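PDB 1Z6N: hypothetical protein PA1234 from Pseudomonas aeruginosa, which is of unknown function but belongs to the thioredoxin family, binds magnesium in the crystal and may act in thiol-disulphide chemistry. Local coordinates for residues Leu59-Met64 and Ala89-Gly94; Glu63-Asp68 and Ile109-Val114; Ser3-Phe8 and Glu119-Leu124; Ala74-Ala79 and His153-Val158; Glu47-Ile52 and Gln80-Asn85. One frame throughout, in Å; residues are numbered along the deposited sequence.

Contact 1 of 5, residues Leu59-Met64 and Ala89-Gly94; sequences LVAGEM and AIISKG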
# COMPACT_ATOMS: atom_id res chain seq x y z
N LEU A 59 -3.19 0.37 -7.27
CA LEU A 59 -2.82 1.69 -7.78
C LEU A 59 -2.59 2.59 -6.58
O LEU A 59 -3.51 2.89 -5.81
CB LEU A 59 -3.91 2.27 -8.69
CG LEU A 59 -3.65 3.69 -9.19
CD1 LEU A 59 -2.33 3.79 -10.00
CD2 LEU A 59 -4.83 4.14 -10.05
N VAL A 60 -1.34 3.02 -6.42
CA VAL A 60 -0.95 3.73 -5.22
C VAL A 60 -0.52 5.16 -5.51
O VAL A 60 0.22 5.37 -6.45
CB VAL A 60 0.26 3.03 -4.55
CG1 VAL A 60 0.71 3.77 -3.30
CG2 VAL A 60 -0.07 1.58 -4.21
N ALA A 61 -0.99 6.12 -4.73
CA ALA A 61 -0.39 7.46 -4.76
C ALA A 61 0.48 7.59 -3.51
O ALA A 61 0.01 7.41 -2.39
CB ALA A 61 -1.46 8.54 -4.78
N GLY A 62 1.76 7.88 -3.73
CA GLY A 62 2.69 7.91 -2.61
C GLY A 62 3.95 8.67 -2.96
O GLY A 62 4.19 9.01 -4.12
N GLU A 63 4.74 8.95 -1.93
CA GLU A 63 5.97 9.73 -2.06
C GLU A 63 7.00 9.19 -1.08
O GLU A 63 6.66 8.85 0.07
CB GLU A 63 5.73 11.20 -1.72
CG GLU A 63 4.64 11.90 -2.56
CD GLU A 63 5.16 12.70 -3.76
OE1 GLU A 63 4.40 12.84 -4.74
OE2 GLU A 63 6.28 13.25 -3.68
N MET A 64 8.26 9.15 -1.50
CA MET A 64 9.30 8.56 -0.65
C MET A 64 9.64 9.35 0.62
O MET A 64 10.26 8.80 1.53
CB MET A 64 10.57 8.26 -1.45
CG MET A 64 10.54 6.91 -2.14
SD MET A 64 10.61 5.44 -1.00
CE MET A 64 12.39 5.59 -0.49
N ALA A 89 1.64 -0.36 -8.49
CA ALA A 89 2.26 0.68 -9.31
C ALA A 89 1.98 1.99 -8.61
O ALA A 89 0.87 2.20 -8.11
CB ALA A 89 1.67 0.70 -10.70
N ILE A 90 2.97 2.88 -8.60
CA ILE A 90 2.90 4.07 -7.74
C ILE A 90 3.01 5.36 -8.55
O ILE A 90 3.96 5.55 -9.31
CB ILE A 90 4.03 4.03 -6.69
CG1 ILE A 90 3.90 2.75 -5.85
CG2 ILE A 90 3.98 5.23 -5.75
CD1 ILE A 90 5.24 2.25 -5.24
N ILE A 91 1.99 6.21 -8.40
CA ILE A 91 1.97 7.57 -8.98
C ILE A 91 2.15 8.59 -7.87
O ILE A 91 2.14 8.24 -6.67
CB ILE A 91 0.65 7.85 -9.72
CG1 ILE A 91 -0.55 7.77 -8.76
CG2 ILE A 91 0.50 6.91 -10.91
CD1 ILE A 91 -1.90 8.22 -9.39
N SER A 92 2.37 9.84 -8.26
CA SER A 92 2.68 10.89 -7.27
C SER A 92 1.45 11.38 -6.52
O SER A 92 0.30 11.20 -6.97
CB SER A 92 3.33 12.08 -7.95
OG SER A 92 2.35 12.75 -8.72
N LYS A 93 1.65 12.05 -5.39
CA LYS A 93 0.57 12.72 -4.70
C LYS A 93 -0.09 13.75 -5.61
O LYS A 93 -1.33 13.84 -5.66
CB LYS A 93 1.13 13.39 -3.44
CG LYS A 93 0.06 14.12 -2.65
CD LYS A 93 0.65 14.69 -1.35
CE LYS A 93 -0.31 15.75 -0.75
NZ LYS A 93 0.28 16.46 0.42
N GLY A 94 0.73 14.51 -6.32
CA GLY A 94 0.20 15.56 -7.20
C GLY A 94 -0.71 14.98 -8.27
O GLY A 94 -1.77 15.56 -8.59
O HOH W 1 3.63 15.06 -6.07

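Contact 2 of 5, residues Glu63-Asp68 and Ile109-Val114; sequences EMWCPD and IAIPLV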
# COMPACT_ATOMS: atom_id res chain seq x y z
N GLU A 63 4.74 8.95 -1.93
CA GLU A 63 5.97 9.73 -2.06
C GLU A 63 7.00 9.19 -1.08
O GLU A 63 6.66 8.85 0.07
CB GLU A 63 5.73 11.20 -1.72
CG GLU A 63 4.64 11.90 -2.56
CD GLU A 63 5.16 12.70 -3.76
OE1 GLU A 63 4.40 12.84 -4.74
OE2 GLU A 63 6.28 13.25 -3.68
N MET A 64 8.26 9.15 -1.50
CA MET A 64 9.30 8.56 -0.65
C MET A 64 9.64 9.35 0.62
O MET A 64 10.26 8.80 1.53
CB MET A 64 10.57 8.26 -1.45
CG MET A 64 10.54 6.91 -2.14
SD MET A 64 10.61 5.44 -1.00
CE MET A 64 12.39 5.59 -0.49
N TRP A 65 9.28 10.64 0.66
CA TRP A 65 9.53 11.44 1.86
C TRP A 65 8.51 11.18 2.97
O TRP A 65 8.70 11.64 4.09
CB TRP A 65 9.57 12.93 1.52
CG TRP A 65 8.40 13.39 0.71
CD1 TRP A 65 8.36 13.54 -0.64
CD2 TRP A 65 7.09 13.75 1.20
NE1 TRP A 65 7.12 13.98 -1.04
CE2 TRP A 65 6.31 14.10 0.07
CE3 TRP A 65 6.48 13.80 2.47
CZ2 TRP A 65 4.97 14.51 0.17
CZ3 TRP A 65 5.14 14.19 2.56
CH2 TRP A 65 4.40 14.54 1.42
N CYS A 66 7.41 10.52 2.62
CA CYS A 66 6.30 10.34 3.56
C CYS A 66 6.51 9.08 4.41
O CYS A 66 6.59 7.99 3.86
CB CYS A 66 5.00 10.22 2.76
SG CYS A 66 3.63 9.71 3.80
N PRO A 67 6.64 9.24 5.75
CA PRO A 67 6.84 8.07 6.61
C PRO A 67 5.73 7.03 6.49
O PRO A 67 6.01 5.83 6.55
CB PRO A 67 6.85 8.68 8.03
CG PRO A 67 7.44 10.01 7.80
CD PRO A 67 6.75 10.48 6.52
N ASP A 68 4.50 7.49 6.28
CA ASP A 68 3.38 6.56 6.12
C ASP A 68 3.54 5.74 4.84
O ASP A 68 3.15 4.58 4.80
CB ASP A 68 2.04 7.30 6.11
CG ASP A 68 1.81 8.06 7.39
OD1 ASP A 68 1.72 7.38 8.44
OD2 ASP A 68 1.74 9.30 7.36
N ILE A 109 -5.76 14.65 -0.72
CA ILE A 109 -5.10 13.36 -0.84
C ILE A 109 -4.13 13.15 0.31
O ILE A 109 -3.09 13.79 0.38
CB ILE A 109 -4.33 13.23 -2.18
CG1 ILE A 109 -5.28 13.41 -3.37
CG2 ILE A 109 -3.62 11.89 -2.23
CD1 ILE A 109 -6.36 12.29 -3.55
N ALA A 110 -4.49 12.24 1.21
CA ALA A 110 -3.59 11.79 2.28
C ALA A 110 -2.90 10.55 1.75
O ALA A 110 -3.55 9.66 1.19
CB ALA A 110 -4.40 11.47 3.53
N ILE A 111 -1.58 10.51 1.89
CA ILE A 111 -0.81 9.42 1.31
C ILE A 111 -0.25 8.49 2.40
O ILE A 111 0.01 8.94 3.52
CB ILE A 111 0.32 9.93 0.37
CG1 ILE A 111 1.19 10.96 1.09
CG2 ILE A 111 -0.28 10.49 -0.94
CD1 ILE A 111 2.45 11.32 0.35
N PRO A 112 -0.06 7.20 2.07
CA PRO A 112 -0.35 6.58 0.77
C PRO A 112 -1.84 6.35 0.58
O PRO A 112 -2.54 5.96 1.52
CB PRO A 112 0.34 5.22 0.87
CG PRO A 112 0.34 4.90 2.32
CD PRO A 112 0.53 6.23 3.01
N LEU A 113 -2.31 6.61 -0.64
CA LEU A 113 -3.65 6.25 -1.04
C LEU A 113 -3.52 5.00 -1.90
O LEU A 113 -2.85 5.03 -2.93
CB LEU A 113 -4.28 7.40 -1.85
CG LEU A 113 -5.60 7.10 -2.56
CD1 LEU A 113 -6.69 6.78 -1.54
CD2 LEU A 113 -6.03 8.28 -3.46
N VAL A 114 -4.14 3.90 -1.46
CA VAL A 114 -4.01 2.63 -2.14
C VAL A 114 -5.38 2.21 -2.66
O VAL A 114 -6.29 1.93 -1.87
CB VAL A 114 -3.44 1.54 -1.21
CG1 VAL A 114 -3.31 0.23 -1.95
CG2 VAL A 114 -2.06 1.96 -0.65

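Contact 3 of 5, residues Ser3-Phe8 and Glu119-Leu124; sequences SYAELF and EEFNLL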
# COMPACT_ATOMS: atom_id res chain seq x y z
N SER A 3 -8.04 6.76 -17.24
CA SER A 3 -8.60 5.52 -16.69
C SER A 3 -7.65 4.98 -15.62
O SER A 3 -6.47 5.33 -15.58
CB SER A 3 -8.80 4.47 -17.78
OG SER A 3 -7.53 4.05 -18.27
N TYR A 4 -8.15 4.10 -14.76
CA TYR A 4 -7.27 3.43 -13.81
C TYR A 4 -6.18 2.63 -14.53
O TYR A 4 -5.03 2.55 -14.06
CB TYR A 4 -8.04 2.51 -12.88
CG TYR A 4 -8.94 3.24 -11.90
CD1 TYR A 4 -8.44 4.26 -11.11
CD2 TYR A 4 -10.28 2.90 -11.77
CE1 TYR A 4 -9.26 4.94 -10.20
CE2 TYR A 4 -11.11 3.56 -10.86
CZ TYR A 4 -10.59 4.58 -10.08
OH TYR A 4 -11.38 5.26 -9.19
N ALA A 5 -6.52 2.04 -15.67
CA ALA A 5 -5.53 1.29 -16.46
C ALA A 5 -4.41 2.21 -16.93
O ALA A 5 -3.24 1.86 -16.83
CB ALA A 5 -6.20 0.58 -17.64
N GLU A 6 -4.78 3.40 -17.41
CA GLU A 6 -3.80 4.39 -17.86
C GLU A 6 -2.90 4.86 -16.73
O GLU A 6 -1.67 4.98 -16.89
CB GLU A 6 -4.51 5.58 -18.54
CG GLU A 6 -5.08 5.20 -19.89
CD GLU A 6 -5.93 6.28 -20.53
OE1 GLU A 6 -6.53 7.11 -19.82
OE2 GLU A 6 -6.02 6.27 -21.78
N LEU A 7 -3.49 5.13 -15.56
CA LEU A 7 -2.71 5.55 -14.40
C LEU A 7 -1.83 4.43 -13.90
O LEU A 7 -0.65 4.64 -13.59
CB LEU A 7 -3.64 5.99 -13.26
CG LEU A 7 -4.44 7.26 -13.58
CD1 LEU A 7 -5.50 7.50 -12.51
CD2 LEU A 7 -3.49 8.47 -13.67
N PHE A 8 -2.37 3.22 -13.81
CA PHE A 8 -1.53 2.08 -13.40
C PHE A 8 -0.32 1.87 -14.32
O PHE A 8 0.81 1.61 -13.87
CB PHE A 8 -2.38 0.80 -13.31
CG PHE A 8 -1.68 -0.34 -12.63
CD1 PHE A 8 -1.74 -0.48 -11.24
CD2 PHE A 8 -0.94 -1.27 -13.36
CE1 PHE A 8 -1.08 -1.51 -10.59
CE2 PHE A 8 -0.29 -2.31 -12.71
CZ PHE A 8 -0.35 -2.42 -11.32
N GLU A 119 -8.78 -7.62 -11.84
CA GLU A 119 -8.14 -7.75 -13.14
C GLU A 119 -8.82 -6.92 -14.25
O GLU A 119 -8.17 -6.57 -15.23
CB GLU A 119 -7.96 -9.21 -13.55
CG GLU A 119 -6.70 -9.41 -14.42
CD GLU A 119 -6.47 -10.86 -14.83
OE1 GLU A 119 -7.27 -11.74 -14.46
OE2 GLU A 119 -5.47 -11.11 -15.55
N GLU A 120 -10.09 -6.58 -14.06
CA GLU A 120 -10.82 -5.72 -15.01
C GLU A 120 -10.72 -4.23 -14.64
O GLU A 120 -11.44 -3.39 -15.22
CB GLU A 120 -12.30 -6.12 -15.11
CG GLU A 120 -12.56 -7.62 -15.09
CD GLU A 120 -12.08 -8.33 -16.34
OE1 GLU A 120 -12.79 -9.25 -16.79
OE2 GLU A 120 -10.99 -7.98 -16.86
N PHE A 121 -9.86 -3.91 -13.68
CA PHE A 121 -9.72 -2.54 -13.16
C PHE A 121 -10.99 -2.00 -12.50
O PHE A 121 -11.21 -0.79 -12.49
CB PHE A 121 -9.21 -1.57 -14.23
CG PHE A 121 -7.81 -1.84 -14.65
CD1 PHE A 121 -6.74 -1.36 -13.90
CD2 PHE A 121 -7.55 -2.61 -15.78
CE1 PHE A 121 -5.44 -1.62 -14.28
CE2 PHE A 121 -6.25 -2.87 -16.18
CZ PHE A 121 -5.19 -2.38 -15.43
N ASN A 122 -11.84 -2.89 -11.98
CA ASN A 122 -12.93 -2.47 -11.11
C ASN A 122 -12.34 -2.11 -9.76
O ASN A 122 -11.48 -2.83 -9.25
CB ASN A 122 -13.98 -3.57 -10.89
CG ASN A 122 -14.60 -4.06 -12.18
OD1 ASN A 122 -14.61 -5.26 -12.44
ND2 ASN A 122 -15.14 -3.14 -12.97
N LEU A 123 -12.79 -0.99 -9.20
CA LEU A 123 -12.35 -0.53 -7.89
C LEU A 123 -13.07 -1.28 -6.78
O LEU A 123 -14.31 -1.19 -6.64
CB LEU A 123 -12.60 0.98 -7.76
CG LEU A 123 -12.24 1.64 -6.44
CD1 LEU A 123 -10.75 1.52 -6.16
CD2 LEU A 123 -12.65 3.11 -6.47
N LEU A 124 -12.31 -2.03 -5.99
CA LEU A 124 -12.88 -2.86 -4.94
C LEU A 124 -12.90 -2.18 -3.58
O LEU A 124 -13.74 -2.51 -2.73
CB LEU A 124 -12.11 -4.19 -4.84
CG LEU A 124 -11.92 -4.99 -6.13
CD1 LEU A 124 -11.15 -6.28 -5.85
CD2 LEU A 124 -13.24 -5.31 -6.81

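Contact 4 of 5, residues Ala74-Ala79 and His153-Val158; sequences AALDFA and HAIGDV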
# COMPACT_ATOMS: atom_id res chain seq x y z
N ALA A 74 6.35 -0.50 2.17
CA ALA A 74 7.29 -1.61 2.43
C ALA A 74 6.51 -2.90 2.71
O ALA A 74 6.86 -3.98 2.23
CB ALA A 74 8.24 -1.28 3.58
N ALA A 75 5.43 -2.78 3.48
CA ALA A 75 4.61 -3.96 3.83
C ALA A 75 3.89 -4.52 2.60
O ALA A 75 3.89 -5.74 2.38
CB ALA A 75 3.61 -3.62 4.94
N LEU A 76 3.27 -3.64 1.82
CA LEU A 76 2.52 -4.08 0.65
C LEU A 76 3.45 -4.65 -0.43
O LEU A 76 3.10 -5.60 -1.12
CB LEU A 76 1.60 -2.98 0.11
CG LEU A 76 0.46 -2.59 1.07
CD1 LEU A 76 -0.36 -1.46 0.46
CD2 LEU A 76 -0.45 -3.79 1.40
N ASP A 77 4.65 -4.09 -0.55
CA ASP A 77 5.65 -4.68 -1.45
C ASP A 77 6.07 -6.08 -1.00
O ASP A 77 6.23 -6.99 -1.82
CB ASP A 77 6.87 -3.78 -1.56
CG ASP A 77 7.99 -4.44 -2.35
OD1 ASP A 77 7.84 -4.57 -3.58
OD2 ASP A 77 9.00 -4.83 -1.72
N PHE A 78 6.22 -6.26 0.31
CA PHE A 78 6.53 -7.59 0.84
C PHE A 78 5.43 -8.58 0.43
O PHE A 78 5.73 -9.68 -0.04
CB PHE A 78 6.71 -7.52 2.35
CG PHE A 78 7.09 -8.83 2.99
CD1 PHE A 78 8.27 -9.49 2.63
CD2 PHE A 78 6.30 -9.37 3.99
CE1 PHE A 78 8.61 -10.71 3.25
CE2 PHE A 78 6.65 -10.57 4.61
CZ PHE A 78 7.80 -11.23 4.23
N ALA A 79 4.17 -8.16 0.53
CA ALA A 79 3.05 -9.01 0.12
C ALA A 79 3.10 -9.36 -1.37
O ALA A 79 2.86 -10.50 -1.75
CB ALA A 79 1.70 -8.37 0.48
N HIS A 153 -0.57 -5.41 9.49
CA HIS A 153 -1.95 -4.89 9.41
C HIS A 153 -2.25 -4.19 8.09
O HIS A 153 -3.40 -4.22 7.63
CB HIS A 153 -2.24 -3.92 10.57
CG HIS A 153 -2.04 -4.53 11.93
ND1 HIS A 153 -0.80 -4.84 12.43
CD2 HIS A 153 -2.93 -4.85 12.89
CE1 HIS A 153 -0.93 -5.34 13.64
NE2 HIS A 153 -2.21 -5.36 13.95
N ALA A 154 -1.23 -3.57 7.48
CA ALA A 154 -1.43 -2.96 6.17
C ALA A 154 -1.79 -4.05 5.16
O ALA A 154 -2.71 -3.88 4.35
CB ALA A 154 -0.16 -2.20 5.73
N ILE A 155 -1.09 -5.18 5.25
CA ILE A 155 -1.36 -6.33 4.39
C ILE A 155 -2.75 -6.89 4.66
O ILE A 155 -3.51 -7.15 3.72
CB ILE A 155 -0.29 -7.44 4.57
CG1 ILE A 155 1.11 -6.90 4.19
CG2 ILE A 155 -0.65 -8.66 3.73
CD1 ILE A 155 2.26 -7.85 4.58
N GLY A 156 -3.08 -7.08 5.94
CA GLY A 156 -4.40 -7.60 6.35
C GLY A 156 -5.54 -6.73 5.85
O GLY A 156 -6.55 -7.25 5.38
N ASP A 157 -5.38 -5.41 5.95
CA ASP A 157 -6.44 -4.51 5.50
C ASP A 157 -6.69 -4.68 3.99
O ASP A 157 -7.85 -4.72 3.54
CB ASP A 157 -6.10 -3.04 5.77
CG ASP A 157 -6.23 -2.64 7.23
OD1 ASP A 157 -6.45 -3.51 8.12
OD2 ASP A 157 -6.10 -1.42 7.47
N VAL A 158 -5.62 -4.74 3.21
CA VAL A 158 -5.76 -4.89 1.75
C VAL A 158 -6.35 -6.26 1.42
O VAL A 158 -7.23 -6.37 0.56
CB VAL A 158 -4.43 -4.65 1.03
CG1 VAL A 158 -4.49 -5.13 -0.42
CG2 VAL A 158 -4.08 -3.16 1.10

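Contact 5 of 5, residues Glu47-Ile52 and Gln80-Asn85; sequences ERLQRI and QRLQPN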
# COMPACT_ATOMS: atom_id res chain seq x y z
N GLU A 47 -1.61 -17.65 5.23
CA GLU A 47 -2.71 -18.44 4.68
C GLU A 47 -3.60 -17.60 3.76
O GLU A 47 -3.82 -17.98 2.60
CB GLU A 47 -3.53 -19.09 5.81
CG GLU A 47 -4.93 -19.56 5.42
CD GLU A 47 -4.93 -20.69 4.39
OE1 GLU A 47 -5.93 -20.81 3.64
OE2 GLU A 47 -3.94 -21.46 4.33
N ARG A 48 -4.08 -16.47 4.27
CA ARG A 48 -4.94 -15.53 3.53
C ARG A 48 -4.28 -15.09 2.22
O ARG A 48 -4.92 -15.01 1.18
CB ARG A 48 -5.27 -14.31 4.39
CG ARG A 48 -6.31 -14.52 5.49
CD ARG A 48 -6.38 -13.32 6.47
NE ARG A 48 -7.09 -12.15 5.93
CZ ARG A 48 -7.15 -10.95 6.52
NH1 ARG A 48 -7.82 -9.96 5.95
NH2 ARG A 48 -6.55 -10.74 7.68
N LEU A 49 -2.98 -14.81 2.30
CA LEU A 49 -2.19 -14.38 1.15
C LEU A 49 -2.04 -15.49 0.10
O LEU A 49 -2.04 -15.23 -1.10
CB LEU A 49 -0.82 -13.94 1.66
CG LEU A 49 0.08 -12.99 0.88
CD1 LEU A 49 -0.63 -11.69 0.52
CD2 LEU A 49 1.28 -12.72 1.76
N GLN A 50 -1.91 -16.73 0.58
CA GLN A 50 -1.77 -17.89 -0.29
C GLN A 50 -3.05 -18.16 -1.10
O GLN A 50 -2.98 -18.67 -2.23
CB GLN A 50 -1.41 -19.11 0.57
CG GLN A 50 -0.71 -20.25 -0.16
CD GLN A 50 -0.19 -21.32 0.80
OE1 GLN A 50 0.58 -21.02 1.72
NE2 GLN A 50 -0.61 -22.56 0.58
N ARG A 51 -4.21 -17.80 -0.54
CA ARG A 51 -5.52 -18.04 -1.18
C ARG A 51 -5.84 -17.12 -2.37
O ARG A 51 -6.88 -17.28 -3.01
CB ARG A 51 -6.66 -17.94 -0.15
CG ARG A 51 -6.66 -18.99 0.94
CD ARG A 51 -8.00 -18.98 1.68
NE ARG A 51 -7.82 -18.98 3.13
CZ ARG A 51 -8.05 -17.92 3.92
NH1 ARG A 51 -7.86 -18.02 5.23
NH2 ARG A 51 -8.49 -16.78 3.41
N ILE A 52 -4.96 -16.17 -2.67
CA ILE A 52 -5.21 -15.24 -3.78
C ILE A 52 -4.87 -15.91 -5.11
O ILE A 52 -3.70 -16.09 -5.43
CB ILE A 52 -4.42 -13.90 -3.61
CG1 ILE A 52 -4.62 -13.29 -2.21
CG2 ILE A 52 -4.75 -12.90 -4.72
CD1 ILE A 52 -6.06 -12.95 -1.81
N GLN A 80 3.44 -8.38 -2.22
CA GLN A 80 3.50 -8.65 -3.65
C GLN A 80 4.67 -9.58 -4.01
O GLN A 80 4.59 -10.34 -4.98
CB GLN A 80 3.55 -7.34 -4.44
CG GLN A 80 4.94 -6.77 -4.67
CD GLN A 80 4.92 -5.54 -5.56
OE1 GLN A 80 5.67 -4.55 -5.35
NE2 GLN A 80 4.04 -5.56 -6.55
N ARG A 81 5.73 -9.54 -3.22
CA ARG A 81 6.85 -10.45 -3.44
C ARG A 81 6.50 -11.88 -3.04
O ARG A 81 6.96 -12.84 -3.66
CB ARG A 81 8.10 -9.95 -2.72
CG ARG A 81 8.65 -8.69 -3.39
CD ARG A 81 9.97 -8.22 -2.80
NE ARG A 81 9.82 -7.63 -1.47
CZ ARG A 81 10.26 -8.20 -0.35
NH1 ARG A 81 10.87 -9.38 -0.39
NH2 ARG A 81 10.09 -7.58 0.82
N LEU A 82 5.66 -12.02 -2.02
CA LEU A 82 5.18 -13.34 -1.58
C LEU A 82 4.05 -13.86 -2.46
O LEU A 82 3.86 -15.08 -2.60
CB LEU A 82 4.69 -13.27 -0.13
CG LEU A 82 5.71 -12.95 0.97
CD1 LEU A 82 4.96 -12.70 2.26
CD2 LEU A 82 6.75 -14.05 1.15
N GLN A 83 3.27 -12.94 -3.03
CA GLN A 83 2.12 -13.30 -3.84
C GLN A 83 2.11 -12.47 -5.13
O GLN A 83 1.54 -11.39 -5.16
CB GLN A 83 0.83 -13.11 -3.02
CG GLN A 83 -0.49 -13.44 -3.73
CD GLN A 83 -0.42 -14.71 -4.56
OE1 GLN A 83 0.02 -14.70 -5.71
NE2 GLN A 83 -0.86 -15.82 -3.97
N PRO A 84 2.79 -12.97 -6.18
CA PRO A 84 2.92 -12.31 -7.48
C PRO A 84 1.59 -11.91 -8.13
O PRO A 84 1.57 -11.04 -9.00
CB PRO A 84 3.66 -13.35 -8.34
CG PRO A 84 3.53 -14.63 -7.60
CD PRO A 84 3.54 -14.24 -6.16
N ASN A 85 0.48 -12.52 -7.70
CA ASN A 85 -0.85 -12.16 -8.19
C ASN A 85 -1.26 -10.73 -7.81
O ASN A 85 -2.20 -10.17 -8.40
CB ASN A 85 -1.92 -13.14 -7.70
CG ASN A 85 -2.00 -14.40 -8.56
OD1 ASN A 85 -2.51 -15.43 -8.11
ND2 ASN A 85 -1.51 -14.32 -9.79

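Contact 1 of 5, residues Leu59-Met64 and Ala89-Gly94
V60 of strand 56-61 and I90 of strand 86-91 face each other in parallel register, the short strand axes 4.6 Å apart at closest and 33° from parallel. Three backbone hydrogen bonds carry the pairing: V60 N to A89 O (2.9 Å), I91 N to V60 O (2.8 Å) and G62 N to I91 O (3.0 Å). Two CA-H...O contacts, from I90 CA to V60 O and from A61 CA to I91 O, support them. V60 and I90 lie on one face of the sheet, where V60 CB meets I90 CG1 at 3.9 Å. The other face holds L59, A61, A89 and I91. There I91 CG1 sits between its backbone N and carbonyl carbon (chi1 61°), a torsion that lays it 3.4 Å from V60 O. Helix 67-82 links the two strands, making this the beta-alpha-beta crossover of the thioredoxin fold. Past the strand ends a carboxylate takes over from the main chain. E63 bends at chi2 (-96°), and its OE1 accepts from K93 N at 2.9 Å through the anti lone pair. The same oxygen receives a water that in turn accepts from G94 N, so E63 serves two amides of the first turn of helix 93-99, one directly and one through solvent. S92, at the N-cap of that helix, uses OG to hold R95 N.

Contact 2 of 5, residues Glu63-Asp68 and Ile109-Val114
I111 CG1 stands between its own backbone N and carbonyl carbon (chi1 53°), and the nearly straight chain beyond it (chi2 170°) carries CD1 into the turn formed by E63 to C66. That methyl lies 3.7 Å from C66 CB, 3.7 Å from E63 CG and 3.9 Å from W65 CH2, the indole being approached obliquely. The turn is type I, closed by C66 N to E63 O, and W65 NE1 bonds E63 OE2 at 2.9 Å, which limits rotation of the indole. Further on, P112 CD packs 3.6 Å from D68 CB, while D68 OD1 is engaged by R130 and Y145. C66 is the N-cap of helix 67-82 and, with C69, fits the CxxC pattern of thioredoxins. The peptide before P112 is cis, consistent with the cis-proline that faces this pair in the family. C66 SG lies 3.7 Å from I111 O. A CxxC-like helix start beside a cis proline is consistent with a thioredoxin-type site, though no activity is established.

Contact 3 of 5, residues Ser3-Phe8 and Glu119-Leu124
A5 and F121 form the tight part of this contact: A5 CB lies over the phenyl ring of F121, 3.8 Å from its centroid and 11° off the ring normal, a CH-pi arrangement over the face. The same ring also packs along the helix backbone, with F121 CE1 3.6 Å from A5 CA. F8 adds its CB at 4.0 Å from F121 CE1. F121 reaches the helix from a loop residue with positive phi (62°), its CG anti to the carbonyl carbon (chi1 -67°), which turns the ring to meet the first turn of helix 4-10. The looser part lies around Y4, whose ring is approached obliquely by F121 O and L123 CB. Separately, Y4 CB is 4.2 Å from F121 CD1, and Y4 OH reaches L123 CD2 at 3.7 Å. The five touching residues are all partly exposed. On the inner side Y4 packs on L59 and L115 of the sheet and makes a cation-pi contact with R103. At the helix start a capping box takes up E6 N (to S3 OG) and S3 N (to E6 OE1), both at 3.0 Å, within the segment. Helix 4-10 meets the turn between strands 113-117 and 123-128 through the carbon contacts of Y4, A5, F8 and F121, and no hydrogen bond crosses, which suggests that van der Waals packing, not polar bonding, joins the two segments.

Contact 4 of 5, residues Ala74-Ala79 and His153-Val158
I155 projects across helix 67-82 and lies over the backbone of A75, its CD1 and CG1 both close to A75 O, with CD1 at 3.5 Å. Its CG1 is anti to the carbonyl carbon (chi1 -61°), and the chain beyond is extended (chi2 169°). This brings I155 CD1 to the edge of the F78 ring, near the ring plane, 4.4 Å from F78 CD2. The other branch, I155 CG2, sits 4.0 Å from A79 CB, so the two alanines one turn apart, A75 and A79, flank the isoleucine. L76 answers from the opposite helix: its CD2 methyl approaches V158 CG2 at 3.7 Å, the two side chains passing at a slant, and also touches A154 O at 3.7 Å. At one end of the interface A75 CB meets A154 CB at 4.1 Å. Small residues here allow the short axes to come within 8.7 Å while crossing at -63°. No hydrogen bond spans the pair; the contact is made by aliphatic groups, two of them resting on carbonyl oxygens. Around it, L76 packs on V114 and V158 on V116 of the central strand 113-117, A154 rests against F127 of strand 123-128, and helix 23-39 covers A75 and F78 through L36. Helices 67-82 and 151-164 thus lie together on one face of the sheet.

Contact 5 of 5, residues Glu47-Ile52 and Gln80-Asn85
L49, on the last turn of helix 43-50, sets its CD2 methyl 3.7 Å from L82 CD1, the two side chains crossing at about a right angle where helix 67-82 of the thioredoxin fold comes to its end. Two helix C termini are thus brought together just ahead of strands 56-61 and 86-91. The carbonyl of L49 accepts from Q83 NE2 at 3.2 Å, nearly straight at 167°, with the acceptor in the amide plane of Q83. Further along, R51, just past the helix end, turns back on it, its NE forming a salt bridge with E47 OE1 at 2.7 Å. Next in the chain, I52 CB lies 4.0 Å from Q83 CG, and I52 CG2 lies 4.1 Å from N85 CB as the two side chains run past each other in opposite directions. Q83 has CG anti to its backbone N (chi1 180°) and bends at chi2, a shape that serves both ends of its amide. While NE2 holds L49, OE1 accepts from N85 N at 3.0 Å, on a lone pair in the carbonyl plane.

In the fold
From the N terminus, helix 4-10 reaches forward to the turn before strand 123-128, and contact 3 closes the longest loop, with contacts 1, 2 and 5 nested inside it; contact 4 crosses all the others. Contact 5 then joins the ends of helices 43-50 and 67-82, crossing contacts 1 and 2. Contact 1 closes the crossover between strands 56-61 and 86-91. Contact 2 starts from the same stretch as contact 1, sharing E63 and M64, and reaches the loop leading into strand 113-117, the sheet neighbour of strand 56-61. Contact 4 brings back helix 151-164, touching contact 2 through L76 and V114, and contact 5 through A79 and L49. Helix 67-82 takes part in contacts 2, 4 and 5.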